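Local coordinates for 462aa long hypothetical selenium-binding protein (Sulfolobus tokodaii, PDB 2ECE), which is of uncertain function but belongs to the selenium-binding protein family, folds as a beta-propeller and may bind selenium, at residues N228-W233 with L244-E249; R251-L256 with G267-V272; S281-F286 with A294-E299. All blocks are in the same frame, centred on the assembly; numbering follows the deposited sequence.

Contact 1: residues N228-W233 with L244-E249; sequences NRIHFW and LTLGEE
Ile230 and Leu244 face each other as an antiparallel hydrogen-bonded pair. Ile230 N bonds to Leu244 O and Leu244 N to Ile230 O, each at 3.0 Å. Their side chains lie alongside, with Ile230 CG2 3.9 Å from Leu244 CB. Leu244 reaches on to Phe232, where its CD1 comes obliquely to ring atom CE2 at 3.6 Å. On the reverse face Arg229 pairs with Thr245. Beyond that pair, Leu246 N gives Asn228 O a nearly straight bond of 2.8 Å. CG of Asn228 lies between the backbone N and the carbonyl carbon (chi1 61°). This puts CG 3.8 Å from Thr245 CG2. With an alanine here the backbone bond would remain, but a gap would probably open beside the Thr245 methyl.

Further out, His231 turns its CE1 edge to one face of the Arg229 guanidinium, which forms a salt bridge with Asp186. Phe232 stacks on Trp292, and Ile230 touches Trp285. The two strands form the hairpin at the outer edge of one propeller blade. Its chemistry is two-sided: Ile230, Phe232 and Leu244 give an oily face to the next blade, while Arg229 and Thr245 give a polar one, where the arginine's charge is probably offset by Asp186.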
loop_
_atom_site.group_PDB
_atom_site.type_symbol
_atom_site.label_atom_id
_atom_site.label_comp_id
_atom_site.label_asym_id
_atom_site.label_seq_id
_atom_site.Cartn_x
_atom_site.Cartn_y
_atom_site.Cartn_z
ATOM N N ASN A 228 -5.129 14.760 8.122
ATOM C CA ASN A 228 -4.256 14.239 9.163
ATOM C C ASN A 228 -5.033 13.495 10.241
ATOM O O ASN A 228 -4.592 13.418 11.388
ATOM C CB ASN A 228 -3.439 15.374 9.796
ATOM C CG ASN A 228 -4.306 16.433 10.452
ATOM O OD1 ASN A 228 -3.789 17.351 11.093
ATOM N ND2 ASN A 228 -5.621 16.316 10.294
ATOM N N ARG A 229 -6.181 12.929 9.864
ATOM C CA ARG A 229 -7.020 12.202 10.807
ATOM C C ARG A 229 -7.172 10.722 10.471
ATOM O O ARG A 229 -7.087 10.327 9.307
ATOM C CB ARG A 229 -8.427 12.810 10.834
ATOM C CG ARG A 229 -8.476 14.320 10.917
ATOM C CD ARG A 229 -9.810 14.831 10.373
ATOM N NE ARG A 229 -10.931 14.598 11.274
ATOM C CZ ARG A 229 -12.207 14.671 10.910
ATOM N NH1 ARG A 229 -12.527 14.963 9.655
ATOM N NH2 ARG A 229 -13.164 14.465 11.801
ATOM N N ILE A 230 -7.393 9.916 11.506
ATOM C CA ILE A 230 -7.656 8.491 11.348
ATOM C C ILE A 230 -9.091 8.362 11.860
ATOM O O ILE A 230 -9.450 8.942 12.890
ATOM C CB ILE A 230 -6.708 7.592 12.189
ATOM C CG1 ILE A 230 -7.230 6.149 12.187
ATOM C CG2 ILE A 230 -6.601 8.109 13.609
ATOM C CD1 ILE A 230 -6.253 5.127 12.783
ATOM N N HIS A 231 -9.918 7.632 11.126
ATOM C CA HIS A 231 -11.313 7.463 11.504
ATOM C C HIS A 231 -11.576 6.039 11.968
ATOM O O HIS A 231 -11.123 5.081 11.335
ATOM C CB HIS A 231 -12.212 7.783 10.306
ATOM C CG HIS A 231 -12.047 9.175 9.783
ATOM N ND1 HIS A 231 -12.807 10.235 10.230
ATOM C CD2 HIS A 231 -11.205 9.683 8.850
ATOM C CE1 HIS A 231 -12.443 11.334 9.591
ATOM N NE2 HIS A 231 -11.473 11.027 8.750
ATOM N N PHE A 232 -12.303 5.910 13.073
ATOM C CA PHE A 232 -12.652 4.604 13.623
ATOM C C PHE A 232 -14.128 4.359 13.359
ATOM O O PHE A 232 -14.971 5.195 13.694
ATOM C CB PHE A 232 -12.362 4.576 15.123
ATOM C CG PHE A 232 -10.923 4.822 15.448
ATOM C CD1 PHE A 232 -9.981 3.817 15.271
ATOM C CD2 PHE A 232 -10.493 6.088 15.841
ATOM C CE1 PHE A 232 -8.625 4.066 15.470
ATOM C CE2 PHE A 232 -9.139 6.350 16.044
ATOM C CZ PHE A 232 -8.204 5.335 15.856
ATOM N N TRP A 233 -14.437 3.211 12.763
ATOM C CA TRP A 233 -15.813 2.877 12.429
ATOM C C TRP A 233 -16.289 1.557 13.015
ATOM O O TRP A 233 -15.494 0.669 13.313
ATOM C CB TRP A 233 -15.991 2.751 10.916
ATOM C CG TRP A 233 -15.458 3.855 10.088
ATOM C CD1 TRP A 233 -14.154 4.227 9.950
ATOM C CD2 TRP A 233 -16.210 4.676 9.190
ATOM N NE1 TRP A 233 -14.044 5.226 9.013
ATOM C CE2 TRP A 233 -15.292 5.521 8.531
ATOM C CE3 TRP A 233 -17.572 4.774 8.876
ATOM C CZ2 TRP A 233 -15.693 6.463 7.571
ATOM C CZ3 TRP A 233 -17.972 5.713 7.921
ATOM C CH2 TRP A 233 -17.034 6.542 7.280
ATOM N N LEU A 244 -9.310 10.698 15.310
ATOM C CA LEU A 244 -8.216 11.297 16.056
ATOM C C LEU A 244 -7.323 12.032 15.074
ATOM O O LEU A 244 -7.154 11.601 13.930
ATOM C CB LEU A 244 -7.405 10.215 16.781
ATOM C CG LEU A 244 -8.059 9.493 17.958
ATOM C CD1 LEU A 244 -7.188 8.306 18.375
ATOM C CD2 LEU A 244 -8.238 10.469 19.120
ATOM N N THR A 245 -6.775 13.157 15.508
ATOM C CA THR A 245 -5.885 13.938 14.664
ATOM C C THR A 245 -4.458 13.545 15.023
ATOM O O THR A 245 -4.091 13.543 16.196
ATOM C CB THR A 245 -6.123 15.437 14.894
ATOM O OG1 THR A 245 -7.431 15.774 14.418
ATOM C CG2 THR A 245 -5.097 16.272 14.157
ATOM N N LEU A 246 -3.663 13.198 14.017
ATOM C CA LEU A 246 -2.285 12.768 14.237
ATOM C C LEU A 246 -1.281 13.916 14.133
ATOM O O LEU A 246 -0.404 13.914 13.269
ATOM C CB LEU A 246 -1.938 11.666 13.234
ATOM C CG LEU A 246 -3.004 10.562 13.222
ATOM C CD1 LEU A 246 -2.709 9.541 12.143
ATOM C CD2 LEU A 246 -3.060 9.901 14.596
ATOM N N GLY A 247 -1.416 14.889 15.030
ATOM C CA GLY A 247 -0.526 16.036 15.029
ATOM C C GLY A 247 -1.120 17.166 14.208
ATOM O O GLY A 247 -1.251 17.043 12.988
ATOM N N GLU A 248 -1.483 18.266 14.868
ATOM C CA GLU A 248 -2.071 19.413 14.171
ATOM C C GLU A 248 -1.238 19.856 12.977
ATOM O O GLU A 248 -1.782 20.305 11.971
ATOM C CB GLU A 248 -2.217 20.618 15.107
ATOM C CG GLU A 248 -3.490 20.694 15.938
ATOM C CD GLU A 248 -3.510 21.945 16.814
ATOM O OE1 GLU A 248 -2.414 22.391 17.222
ATOM O OE2 GLU A 248 -4.605 22.476 17.104
ATOM N N GLU A 249 0.081 19.727 13.088
ATOM C CA GLU A 249 0.973 20.168 12.020
ATOM C C GLU A 249 1.339 19.132 10.960
ATOM O O GLU A 249 2.039 19.456 10.000
ATOM C CB GLU A 249 2.266 20.734 12.619
ATOM C CG GLU A 249 3.312 19.677 12.955
ATOM C CD GLU A 249 3.022 18.917 14.240
ATOM O OE1 GLU A 249 1.868 18.933 14.718
ATOM O OE2 GLU A 249 3.960 18.287 14.771
#

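Contact 2: residues R251-L256 with G267-V272; sequences RMALEL and GFINMV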
loop_
_atom_site.group_PDB
_atom_site.type_symbol
_atom_site.label_atom_id
_atom_site.label_comp_id
_atom_site.label_asym_id
_atom_site.label_seq_id
_atom_site.Cartn_x
_atom_site.Cartn_y
_atom_site.Cartn_z
ATOM N N ARG A 251 0.660 16.284 7.851
ATOM C CA ARG A 251 -0.213 16.118 6.696
ATOM C C ARG A 251 0.041 14.797 5.960
ATOM O O ARG A 251 1.165 14.304 5.889
ATOM C CB ARG A 251 -0.042 17.294 5.729
ATOM C CG ARG A 251 -0.538 18.629 6.279
ATOM C CD ARG A 251 -2.040 18.606 6.523
ATOM N NE ARG A 251 -2.561 19.908 6.935
ATOM C CZ ARG A 251 -2.456 20.411 8.163
ATOM N NH1 ARG A 251 -1.848 19.720 9.119
ATOM N NH2 ARG A 251 -2.962 21.613 8.434
ATOM N N MET A 252 -1.035 14.256 5.404
ATOM C CA MET A 252 -1.031 13.007 4.673
ATOM C C MET A 252 -0.974 11.815 5.638
ATOM O O MET A 252 0.097 11.264 5.912
ATOM C CB MET A 252 0.157 12.963 3.709
ATOM C CG MET A 252 0.147 14.072 2.649
ATOM S SD MET A 252 1.399 13.874 1.366
ATOM C CE MET A 252 1.716 15.602 0.887
ATOM N N ALA A 253 -2.156 11.343 6.029
ATOM C CA ALA A 253 -2.292 10.194 6.915
ATOM C C ALA A 253 -2.526 9.066 5.902
ATOM O O ALA A 253 -3.673 8.873 5.471
ATOM C CB ALA A 253 -3.510 10.380 7.832
ATOM N N LEU A 254 -1.488 8.308 5.546
ATOM C CA LEU A 254 -1.614 7.289 4.541
ATOM C C LEU A 254 -1.979 5.868 5.066
ATOM O O LEU A 254 -3.162 5.548 5.246
ATOM C CB LEU A 254 -0.274 7.292 3.659
ATOM C CG LEU A 254 -0.109 8.681 2.980
ATOM C CD1 LEU A 254 0.903 8.495 1.884
ATOM C CD2 LEU A 254 -1.413 9.248 2.377
ATOM N N GLU A 255 -0.975 4.975 4.906
ATOM C CA GLU A 255 -1.082 3.543 5.170
ATOM C C GLU A 255 -1.412 3.055 6.545
ATOM O O GLU A 255 -0.694 3.342 7.523
ATOM C CB GLU A 255 0.200 2.818 4.673
ATOM C CG GLU A 255 0.582 3.022 3.202
ATOM C CD GLU A 255 -0.415 2.433 2.209
ATOM O OE1 GLU A 255 -1.037 1.401 2.525
ATOM O OE2 GLU A 255 -0.563 2.991 1.100
ATOM N N LEU A 256 -2.481 2.265 6.612
ATOM C CA LEU A 256 -2.997 1.755 7.890
ATOM C C LEU A 256 -2.625 0.311 8.093
ATOM O O LEU A 256 -2.949 -0.529 7.253
ATOM C CB LEU A 256 -4.532 1.892 7.956
ATOM C CG LEU A 256 -5.070 3.282 8.289
ATOM C CD1 LEU A 256 -6.526 3.404 7.878
ATOM C CD2 LEU A 256 -4.895 3.529 9.780
ATOM N N GLY A 267 -2.493 -0.733 15.872
ATOM C CA GLY A 267 -1.828 -0.773 14.591
ATOM C C GLY A 267 -1.096 0.537 14.376
ATOM O O GLY A 267 -1.131 1.425 15.236
ATOM N N PHE A 268 -0.445 0.666 13.225
ATOM C CA PHE A 268 0.314 1.872 12.903
ATOM C C PHE A 268 -0.199 2.610 11.673
ATOM O O PHE A 268 -1.034 2.097 10.914
ATOM C CB PHE A 268 1.789 1.529 12.658
ATOM C CG PHE A 268 2.467 0.868 13.828
ATOM C CD1 PHE A 268 2.365 -0.506 14.027
ATOM C CD2 PHE A 268 3.213 1.628 14.732
ATOM C CE1 PHE A 268 2.999 -1.121 15.114
ATOM C CE2 PHE A 268 3.853 1.026 15.823
ATOM C CZ PHE A 268 3.743 -0.352 16.014
ATOM N N ILE A 269 0.309 3.828 11.505
ATOM C CA ILE A 269 -0.005 4.668 10.355
ATOM C C ILE A 269 1.109 5.695 10.212
ATOM O O ILE A 269 1.670 6.169 11.209
ATOM C CB ILE A 269 -1.357 5.412 10.485
ATOM C CG1 ILE A 269 -1.648 6.162 9.178
ATOM C CG2 ILE A 269 -1.319 6.399 11.638
ATOM C CD1 ILE A 269 -3.028 6.808 9.113
ATOM N N ASN A 270 1.441 6.017 8.969
ATOM C CA ASN A 270 2.482 6.990 8.696
ATOM C C ASN A 270 1.912 8.353 8.309
ATOM O O ASN A 270 0.926 8.445 7.566
ATOM C CB ASN A 270 3.397 6.477 7.575
ATOM C CG ASN A 270 2.645 6.195 6.270
ATOM O OD1 ASN A 270 1.645 5.473 6.254
ATOM N ND2 ASN A 270 3.137 6.752 5.171
ATOM N N MET A 271 2.516 9.400 8.861
ATOM C CA MET A 271 2.157 10.775 8.543
ATOM C C MET A 271 3.361 11.178 7.715
ATOM O O MET A 271 4.479 11.225 8.227
ATOM C CB MET A 271 2.069 11.639 9.803
ATOM C CG MET A 271 0.805 11.439 10.616
ATOM S SD MET A 271 -0.720 11.454 9.616
ATOM C CE MET A 271 -0.699 13.103 8.940
ATOM N N VAL A 272 3.138 11.451 6.433
ATOM C CA VAL A 272 4.230 11.781 5.521
ATOM C C VAL A 272 5.069 13.028 5.794
ATOM O O VAL A 272 6.299 12.963 5.764
ATOM C CB VAL A 272 3.724 11.863 4.058
ATOM C CG1 VAL A 272 4.889 12.169 3.119
ATOM C CG2 VAL A 272 3.063 10.545 3.662
#
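The first two strands of a propeller blade form this buried antiparallel hairpin, residues 251-256 against 267-272. Two backbone bonds cross between these segments. Val272 N reaches Met252 O at 3.1 Å, and Leu254 N reaches Asn270 O at 3.2 Å. Between them Ala253 and Met271 make a non-hydrogen-bonded pair. Met271 folds back on itself through chi2 -47° and chi3 -62°. The fold brings SD to 3.5 Å from Ala253 CB and lays CE against the backbone carbon of Arg251. On the same face Ile269 stretches out, with CG1 anti to the backbone N. Its CD1 tip rests against two partners, Ala253 CB and Leu256 CD2, both 3.8 Å away.

The other face begins with Val272, which packs between Met252 and Leu254. Val272 CG2 meets Leu254 CD1 at 3.5 Å, tighter than usual for two methyl groups. Further along, Asn270 and Glu255 lie side by side and point the same way, their flat ends 21° apart. The Glu255 carbonyl also receives a CA-H...O contact, Ile269 CA to Glu255 O at 3.2 Å.

The polar ends have further partners. Asn270 ND2 bonds to Val323 O. Glu255 forms a salt bridge with Arg257 and a hydrogen bond with His75. The hairpin therefore joins an apolar face of methionine, alanine, isoleucine and leucine to a mixed one. That face is apolar at the Val272 end and polar at the Asn270 end, where a buried amide and a buried carboxylate both find partners beyond the two segments.

Contact 3: residues S281-F286 with A294-E299; sequences SIWLWF and AEKVIE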
loop_
_atom_site.group_PDB
_atom_site.type_symbol
_atom_site.label_atom_id
_atom_site.label_comp_id
_atom_site.label_asym_id
_atom_site.label_seq_id
_atom_site.Cartn_x
_atom_site.Cartn_y
_atom_site.Cartn_z
ATOM N N SER A 281 6.442 10.941 10.585
ATOM C CA SER A 281 6.223 10.330 11.881
ATOM C C SER A 281 5.318 9.122 11.758
ATOM O O SER A 281 4.457 9.062 10.876
ATOM C CB SER A 281 5.626 11.343 12.866
ATOM O OG SER A 281 4.479 11.982 12.336
ATOM N N ILE A 282 5.547 8.146 12.629
ATOM C CA ILE A 282 4.738 6.939 12.659
ATOM C C ILE A 282 3.914 7.021 13.930
ATOM O O ILE A 282 4.435 7.347 14.999
ATOM C CB ILE A 282 5.607 5.674 12.694
ATOM C CG1 ILE A 282 6.480 5.617 11.435
ATOM C CG2 ILE A 282 4.726 4.441 12.806
ATOM C CD1 ILE A 282 5.699 5.750 10.129
ATOM N N TRP A 283 2.623 6.741 13.810
ATOM C CA TRP A 283 1.736 6.810 14.951
ATOM C C TRP A 283 1.111 5.467 15.270
ATOM O O TRP A 283 0.749 4.710 14.371
ATOM C CB TRP A 283 0.637 7.839 14.691
ATOM C CG TRP A 283 1.134 9.250 14.614
ATOM C CD1 TRP A 283 1.947 9.790 13.656
ATOM C CD2 TRP A 283 0.838 10.307 15.532
ATOM N NE1 TRP A 283 2.172 11.122 13.921
ATOM C CE2 TRP A 283 1.505 11.463 15.068
ATOM C CE3 TRP A 283 0.077 10.389 16.705
ATOM C CZ2 TRP A 283 1.430 12.692 15.737
ATOM C CZ3 TRP A 283 0.003 11.617 17.373
ATOM C CH2 TRP A 283 0.677 12.748 16.885
ATOM N N LEU A 284 0.995 5.185 16.564
ATOM C CA LEU A 284 0.395 3.947 17.042
ATOM C C LEU A 284 -1.013 4.257 17.529
ATOM O O LEU A 284 -1.189 5.048 18.455
ATOM C CB LEU A 284 1.213 3.375 18.209
ATOM C CG LEU A 284 0.668 2.152 18.957
ATOM C CD1 LEU A 284 0.670 0.948 18.035
ATOM C CD2 LEU A 284 1.528 1.870 20.194
ATOM N N TRP A 285 -2.017 3.666 16.891
ATOM C CA TRP A 285 -3.391 3.868 17.330
ATOM C C TRP A 285 -3.729 2.606 18.113
ATOM O O TRP A 285 -3.348 1.507 17.711
ATOM C CB TRP A 285 -4.347 4.059 16.140
ATOM C CG TRP A 285 -4.146 3.130 14.961
ATOM C CD1 TRP A 285 -3.298 3.318 13.901
ATOM C CD2 TRP A 285 -4.846 1.908 14.701
ATOM N NE1 TRP A 285 -3.434 2.294 12.996
ATOM C CE2 TRP A 285 -4.378 1.415 13.460
ATOM C CE3 TRP A 285 -5.827 1.185 15.391
ATOM C CZ2 TRP A 285 -4.857 0.226 12.895
ATOM C CZ3 TRP A 285 -6.304 0.002 14.830
ATOM C CH2 TRP A 285 -5.818 -0.464 13.590
ATOM N N PHE A 286 -4.425 2.764 19.234
ATOM C CA PHE A 286 -4.768 1.626 20.083
ATOM C C PHE A 286 -5.997 1.892 20.949
ATOM O O PHE A 286 -6.299 3.044 21.272
ATOM C CB PHE A 286 -3.565 1.287 20.972
ATOM C CG PHE A 286 -3.120 2.426 21.856
ATOM C CD1 PHE A 286 -3.539 2.501 23.179
ATOM C CD2 PHE A 286 -2.297 3.434 21.356
ATOM C CE1 PHE A 286 -3.150 3.562 24.000
ATOM C CE2 PHE A 286 -1.901 4.503 22.166
ATOM C CZ PHE A 286 -2.331 4.565 23.493
ATOM N N ALA A 294 -4.088 7.445 20.118
ATOM C CA ALA A 294 -3.072 7.515 19.077
ATOM C C ALA A 294 -1.883 8.314 19.602
ATOM O O ALA A 294 -2.045 9.438 20.084
ATOM C CB ALA A 294 -3.638 8.176 17.833
ATOM N N GLU A 295 -0.696 7.724 19.506
ATOM C CA GLU A 295 0.527 8.362 19.976
ATOM C C GLU A 295 1.650 8.257 18.954
ATOM O O GLU A 295 1.773 7.249 18.255
ATOM C CB GLU A 295 0.980 7.713 21.286
ATOM C CG GLU A 295 0.286 8.248 22.526
ATOM C CD GLU A 295 0.491 7.354 23.727
ATOM O OE1 GLU A 295 1.553 6.693 23.803
ATOM O OE2 GLU A 295 -0.406 7.319 24.597
ATOM N N LYS A 296 2.469 9.301 18.872
ATOM C CA LYS A 296 3.594 9.305 17.949
ATOM C C LYS A 296 4.684 8.432 18.557
ATOM O O LYS A 296 5.115 8.666 19.686
ATOM C CB LYS A 296 4.108 10.734 17.734
ATOM C CG LYS A 296 5.279 10.829 16.765
ATOM C CD LYS A 296 5.502 12.266 16.266
ATOM C CE LYS A 296 5.855 13.237 17.387
ATOM N NZ LYS A 296 6.149 14.602 16.851
ATOM N N VAL A 297 5.129 7.421 17.817
ATOM C CA VAL A 297 6.155 6.521 18.331
ATOM C C VAL A 297 7.477 6.574 17.574
ATOM O O VAL A 297 8.501 6.096 18.067
ATOM C CB VAL A 297 5.641 5.064 18.367
ATOM C CG1 VAL A 297 4.511 4.954 19.382
ATOM C CG2 VAL A 297 5.153 4.640 16.988
ATOM N N ILE A 298 7.455 7.149 16.376
ATOM C CA ILE A 298 8.660 7.285 15.561
ATOM C C ILE A 298 8.621 8.622 14.832
ATOM O O ILE A 298 7.591 9.012 14.289
ATOM C CB ILE A 298 8.773 6.189 14.475
ATOM C CG1 ILE A 298 8.894 4.804 15.105
ATOM C CG2 ILE A 298 9.995 6.457 13.605
ATOM C CD1 ILE A 298 8.841 3.675 14.084
ATOM N N GLU A 299 9.747 9.325 14.822
ATOM C CA GLU A 299 9.828 10.598 14.123
ATOM C C GLU A 299 11.169 10.635 13.421
ATOM O O GLU A 299 12.211 10.413 14.041
ATOM C CB GLU A 299 9.711 11.782 15.090
ATOM C CG GLU A 299 9.618 13.136 14.382
ATOM C CD GLU A 299 9.488 14.311 15.338
ATOM O OE1 GLU A 299 8.642 14.253 16.256
ATOM O OE2 GLU A 299 10.225 15.304 15.167
#
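The indole of Trp283 carries the backbone and CB of Lys296 on one face. Lys296 CB stands 3.8 Å from the centroid of the six-membered ring, only 9° off its normal, in a CH-pi contact. Lys296 N lies over this face too. At the rim, near the ring plane, is Ala294 O. The indole is also tied down within its own strand: Trp283 NE1 bonds to Ser281 OG at 2.9 Å, a little out of the ring plane. Phe286 turns an edge to the other strand. Its CZ meets Glu295 OE2 in the ring plane at 3.5 Å, and ring and carboxylate stand at 84°. Phe354 meets Phe286 edge-to-face.

These are the third and fourth strands of a propeller blade, joined as an antiparallel hairpin with a classic beta bulge. Ile282 faces both Val297 and Ile298. Ile282 O takes Val297 N at 2.9 Å and, weakly, Ile298 N at 3.3 Å. Within the bulge, Ile282 and Ile298 lie side by side, CB to CB 3.7 Å, and both touch Leu335 of strand 334-339. Val297 CG1 packs on Leu284 CB.

Lys296 runs on past Trp283 with CD 3.5 Å from Ser281 CB. A bend at chi3 (62°) then carries its NZ to Glu299 OE1, a salt bridge of 2.6 Å in which NZ comes from above the carboxylate plane.

Along the chain the three contacts follow in series; none nests in or crosses another. Contact 1 closes the hairpin of strands 229-234 and 239-245, the last two of one blade. A short loop then enters the next blade. Contact 2 closes its first hairpin, and contact 3 closes the hairpin of its third and fourth strands. Contacts 2 and 3 share one sheet, because strands 266-274 and 280-288 are neighbours; Met271 N to Ser281 O is a probable hydrogen bond. Contact 1 packs across the blade boundary on both. Leu246 CD1 meets Ile269 CG2, Ile230 CD1 reaches Leu256, and Leu244 CD1 touches Ala294 CB.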